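Purine nucleoside phosphorylase (Schistosoma mansoni, PDB 6BFV) probably catalyses the reversible phosphorolysis of purine nucleosides such as inosine and guanosine, releasing the free base and ribose 1-phosphate. Local coordinates at residues 115-120 with 221-226; 242-247 with 260-265. One frame throughout, in Å; residues are numbered along the deposited sequence.

Contact 1 closes before contact 2 opens along the chain; their centres are about 14 Å apart, and each packs a non-sheet segment against neighbouring strands of one mixed sheet. Strand 112-121 supplies the first segment of contact 1 and runs parallel to strand 236-246, which supplies that of contact 2; N117 O accepts a probable hydrogen bond from L242 N, and A119 N gives one to L242 O. Helix 224-232, entered in contact 1, leads into strand 236-246. The centre of contact 1 is about 5 Å from the centre of the chain, that of contact 2 about 17 Å. Both contacts reach the bound 5-fluoropyrimidin-2-ol, so the two strand ends border the same ligand from adjacent positions.

Contact 1: residues 115-120 with 221-226; sequences ITNLAG and MSTVPE. With DJP (5-fluoropyrimidin-2-ol), chain G.
Strand 115-120 packs against the turn that starts helix 224-232, the backbones coming nearest at N117 and T223, whose CA atoms are 7.3 Å apart. N117 ND2 donates to T223 OG1 in a short but bent bond (2.7 Å, 139° at the hydrogen), the hydroxyl tilted 25° from the amide plane. Asparagine suits this place because its other end, OD1, bonds S241 OG on the adjacent strand, which fixes the amide's rotation. T223 OG1 also shares a hydrogen bond with S222 OG (3.0 Å). With chi1 of -61°, I115 sends CG2 anti to its own N, 3.8 Å from T223 OG1. T223 N gives E226 OE2 only a weak bond, the stronger partner being R86 NE in a salt bridge. One water takes the M221 N-H and donates to L118 O; another donates to L118 O and bonds S222 OG. M221 CE lies 3.6 Å from the pyrimidine's fluorine, G120 sets its bare CA against N1, and the ligand's O bonds A119 O weakly (3.4 Å). This buried polar network, completed by S241 and R86, links the helix start to a strand of the phosphorylase-superfamily sheet whose end borders what is probably the base pocket, here holding a small fragment.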
# COMPACT_ATOMS: atom_id res chain seq x y z
N ILE A 115 -5.13 -12.20 -21.82
CA ILE A 115 -4.27 -12.42 -20.66
C ILE A 115 -4.79 -13.63 -19.88
O ILE A 115 -6.00 -13.74 -19.63
CB ILE A 115 -4.21 -11.19 -19.72
CG1 ILE A 115 -3.65 -9.97 -20.41
CG2 ILE A 115 -3.32 -11.47 -18.50
CD1 ILE A 115 -3.94 -8.65 -19.60
N THR A 116 -3.88 -14.51 -19.44
CA THR A 116 -4.22 -15.58 -18.51
C THR A 116 -3.28 -15.52 -17.29
O THR A 116 -2.18 -14.97 -17.35
CB THR A 116 -4.16 -16.96 -19.18
OG1 THR A 116 -2.82 -17.25 -19.59
CG2 THR A 116 -5.07 -17.09 -20.44
N ASN A 117 -3.75 -16.04 -16.16
CA ASN A 117 -2.95 -16.09 -14.94
C ASN A 117 -3.46 -17.22 -14.06
O ASN A 117 -4.49 -17.86 -14.33
CB ASN A 117 -2.97 -14.76 -14.14
CG ASN A 117 -4.38 -14.35 -13.69
OD1 ASN A 117 -5.03 -15.05 -12.93
ND2 ASN A 117 -4.81 -13.14 -14.12
N LEU A 118 -2.71 -17.47 -12.99
CA LEU A 118 -3.08 -18.40 -11.93
C LEU A 118 -3.52 -17.61 -10.69
O LEU A 118 -2.86 -16.63 -10.31
CB LEU A 118 -1.90 -19.31 -11.54
CG LEU A 118 -1.23 -20.17 -12.63
CD1 LEU A 118 0.05 -20.89 -12.17
CD2 LEU A 118 -2.18 -21.18 -13.08
N ALA A 119 -4.57 -18.06 -10.02
CA ALA A 119 -5.13 -17.30 -8.90
C ALA A 119 -5.64 -18.23 -7.80
O ALA A 119 -5.83 -19.42 -8.01
CB ALA A 119 -6.25 -16.38 -9.38
N GLY A 120 -5.82 -17.67 -6.60
CA GLY A 120 -6.46 -18.41 -5.50
C GLY A 120 -7.95 -18.11 -5.51
O GLY A 120 -8.36 -16.98 -5.79
N MET A 221 -1.33 -12.25 -8.00
CA MET A 221 -0.20 -11.32 -7.89
C MET A 221 0.20 -10.68 -9.22
O MET A 221 1.33 -10.21 -9.35
CB MET A 221 1.01 -12.07 -7.28
CG MET A 221 0.74 -12.86 -6.03
SD MET A 221 2.25 -13.79 -5.61
CE MET A 221 1.56 -14.88 -4.40
N SER A 222 -0.68 -10.67 -10.22
CA SER A 222 -0.33 -10.16 -11.55
C SER A 222 -1.56 -9.48 -12.19
O SER A 222 -2.57 -9.21 -11.53
CB SER A 222 0.19 -11.30 -12.43
OG SER A 222 -0.91 -12.08 -12.93
N THR A 223 -1.43 -9.18 -13.49
CA THR A 223 -2.52 -8.86 -14.42
C THR A 223 -3.07 -7.43 -14.29
O THR A 223 -3.20 -6.71 -15.30
CB THR A 223 -3.62 -9.91 -14.30
OG1 THR A 223 -3.10 -11.18 -14.70
CG2 THR A 223 -4.84 -9.57 -15.23
N VAL A 224 -3.38 -6.97 -13.07
CA VAL A 224 -3.94 -5.60 -12.90
C VAL A 224 -3.00 -4.53 -13.44
O VAL A 224 -3.48 -3.55 -14.05
CB VAL A 224 -4.36 -5.39 -11.44
CG1 VAL A 224 -4.68 -3.99 -11.18
CG2 VAL A 224 -5.61 -6.24 -11.05
N PRO A 225 -1.67 -4.62 -13.26
CA PRO A 225 -0.78 -3.58 -13.81
C PRO A 225 -0.86 -3.48 -15.32
O PRO A 225 -1.04 -2.38 -15.87
CB PRO A 225 0.60 -4.03 -13.34
CG PRO A 225 0.31 -4.71 -12.01
CD PRO A 225 -0.94 -5.54 -12.36
N GLU A 226 -0.76 -4.63 -16.01
CA GLU A 226 -0.87 -4.66 -17.47
C GLU A 226 -2.24 -4.15 -17.94
O GLU A 226 -2.35 -3.46 -18.96
CB GLU A 226 -0.63 -6.08 -18.00
CG GLU A 226 0.69 -6.74 -17.61
CD GLU A 226 0.60 -7.45 -16.29
OE1 GLU A 226 0.39 -6.79 -15.28
OE2 GLU A 226 0.64 -8.68 -16.25
C3 DJP G . -2.78 -17.59 -4.75
C2 DJP G . -3.07 -19.66 -5.89
C1 DJP G . -1.81 -17.90 -7.00
O DJP G . -3.59 -20.95 -5.89
N DJP G . -2.34 -19.21 -6.98
N1 DJP G . -3.30 -18.83 -4.74
C DJP G . -2.06 -17.13 -5.88
F DJP G . -1.56 -15.87 -5.85
O HOH W 1 -1.13 -15.00 -8.59
O HOH W 2 -2.63 -14.04 -10.93

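Contact 2: residues 242-247 with 260-265; sequences LIANNS and EKVLAV. With DJP (5-fluoropyrimidin-2-ol), chain G.
Helix 260-265 lies closest to strand 242-246 where V262 meets A244, their CA atoms 5.4 Å apart; the axes approach to 7.9 Å and run at 142°, roughly antiparallel. So close an approach is possible because A244 offers a single methyl. K261 starts toward the strand but its chain leads away, and NZ bonds S256 O; a long, charged residue fits an exposed position where its ammonium can reach the preceding loop. V262 then straddles the alanine with both branches: CG1 and CG2 each lie 4.1 Å from A244 CB. Its chi1 of 166° sets CG2 beside the backbone N, and from there this methyl also reaches 3.7 Å from the O atom of the bound 5-fluoropyrimidin-2-ol. A244 CB approaches that same oxygen to 3.4 Å, so its flank is apolar on the valine and alanine side, while N245 brings the polar OD1 near it. One turn further on, the two gamma methyls of V265 touch two strand carbonyl oxygens at once, CG1 3.7 Å from I243 O and CG2 3.9 Å from A244 O, with V265 CB 4.2 Å from A244 CB. CG1 also packs on L242 CD2, and no hydrogen bond crosses between the segments. Across from the helix, N245 probably sits in the base pocket, as the corresponding asparagine does in related purine nucleoside phosphorylases; its ND2 is held by second-shell S247 OG, itself bonded to E203, and by D250 OD2. N246 caps the following helix through OD1 and L249 N. Strand 236-246 lies in the sheet between strands 112-121 and 131-139, and helix 259-283 packs against it, with V262 also touching L118 of strand 112-121 and Y202 of a loop.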
# COMPACT_ATOMS: atom_id res chain seq x y z
N LEU A 242 -7.09 -18.99 -13.98
CA LEU A 242 -7.21 -20.39 -13.61
C LEU A 242 -7.08 -20.53 -12.09
O LEU A 242 -6.05 -20.16 -11.52
CB LEU A 242 -6.14 -21.22 -14.31
CG LEU A 242 -6.04 -22.67 -13.84
CD1 LEU A 242 -7.31 -23.50 -14.08
CD2 LEU A 242 -4.86 -23.29 -14.54
N ILE A 243 -8.12 -21.08 -11.46
CA ILE A 243 -8.17 -21.32 -10.00
C ILE A 243 -7.32 -22.53 -9.66
O ILE A 243 -7.55 -23.63 -10.17
CB ILE A 243 -9.62 -21.53 -9.53
CG1 ILE A 243 -10.47 -20.29 -9.81
CG2 ILE A 243 -9.67 -21.88 -8.05
CD1 ILE A 243 -9.87 -19.02 -9.36
N ALA A 244 -6.36 -22.34 -8.78
CA ALA A 244 -5.51 -23.44 -8.33
C ALA A 244 -5.77 -23.90 -6.89
O ALA A 244 -5.20 -24.92 -6.49
CB ALA A 244 -4.04 -23.06 -8.47
N ASN A 245 -6.62 -23.23 -6.13
CA ASN A 245 -7.02 -23.71 -4.80
C ASN A 245 -8.25 -22.91 -4.39
O ASN A 245 -8.60 -21.92 -5.03
CB ASN A 245 -5.88 -23.57 -3.79
CG ASN A 245 -5.87 -22.22 -3.09
OD1 ASN A 245 -6.29 -21.20 -3.66
ND2 ASN A 245 -5.38 -22.21 -1.85
N ASN A 246 -8.92 -23.36 -3.32
CA ASN A 246 -9.86 -22.49 -2.60
C ASN A 246 -9.19 -22.08 -1.30
O ASN A 246 -9.08 -22.88 -0.37
CB ASN A 246 -11.21 -23.15 -2.28
CG ASN A 246 -12.23 -22.13 -1.85
OD1 ASN A 246 -12.23 -21.70 -0.69
ND2 ASN A 246 -13.07 -21.67 -2.79
N SER A 247 -8.80 -20.81 -1.22
CA SER A 247 -8.12 -20.31 -0.03
C SER A 247 -9.07 -20.11 1.13
O SER A 247 -8.63 -20.20 2.29
CB SER A 247 -7.37 -19.01 -0.38
OG SER A 247 -6.30 -19.36 -1.27
N GLU A 260 4.12 -26.14 -5.69
CA GLU A 260 4.10 -27.41 -6.42
C GLU A 260 2.66 -27.86 -6.70
O GLU A 260 2.37 -28.35 -7.79
CB GLU A 260 4.87 -28.50 -5.66
CG GLU A 260 6.32 -28.13 -5.34
CD GLU A 260 6.43 -27.29 -4.06
OE1 GLU A 260 6.36 -27.89 -2.96
OE2 GLU A 260 6.57 -26.04 -4.15
N LYS A 261 1.75 -27.67 -5.73
CA LYS A 261 0.34 -27.96 -5.96
C LYS A 261 -0.23 -27.06 -7.05
O LYS A 261 -1.06 -27.49 -7.87
CB LYS A 261 -0.47 -27.76 -4.67
CG LYS A 261 -0.03 -28.60 -3.48
CD LYS A 261 -0.57 -28.02 -2.16
CE LYS A 261 -0.33 -28.96 -0.97
NZ LYS A 261 -0.96 -28.45 0.29
N VAL A 262 0.22 -25.80 -7.07
CA VAL A 262 -0.30 -24.82 -8.01
C VAL A 262 0.12 -25.19 -9.44
O VAL A 262 -0.70 -25.17 -10.36
CB VAL A 262 0.19 -23.41 -7.61
CG1 VAL A 262 -0.03 -22.41 -8.73
CG2 VAL A 262 -0.55 -22.94 -6.38
N LEU A 263 1.40 -25.51 -9.63
CA LEU A 263 1.88 -25.80 -10.97
C LEU A 263 1.23 -27.05 -11.55
O LEU A 263 1.09 -27.16 -12.78
CB LEU A 263 3.40 -25.95 -10.96
CG LEU A 263 4.19 -24.63 -10.88
CD1 LEU A 263 5.69 -24.87 -11.12
CD2 LEU A 263 3.67 -23.62 -11.86
N ALA A 264 0.83 -28.00 -10.70
CA ALA A 264 0.20 -29.22 -11.21
C ALA A 264 -1.19 -28.91 -11.76
O ALA A 264 -1.63 -29.52 -12.75
CB ALA A 264 0.12 -30.27 -10.11
N VAL A 265 -1.91 -27.98 -11.15
CA VAL A 265 -3.18 -27.56 -11.71
C VAL A 265 -2.99 -26.93 -13.10
O VAL A 265 -3.74 -27.21 -14.03
CB VAL A 265 -3.91 -26.60 -10.76
CG1 VAL A 265 -5.14 -26.10 -11.41
CG2 VAL A 265 -4.25 -27.30 -9.46
C3 DJP G . -2.78 -17.59 -4.75
C2 DJP G . -3.07 -19.66 -5.89
C1 DJP G . -1.81 -17.90 -7.00
O DJP G . -3.59 -20.95 -5.89
N DJP G . -2.34 -19.21 -6.98
N1 DJP G . -3.30 -18.83 -4.74
C DJP G . -2.06 -17.13 -5.88
F DJP G . -1.56 -15.87 -5.85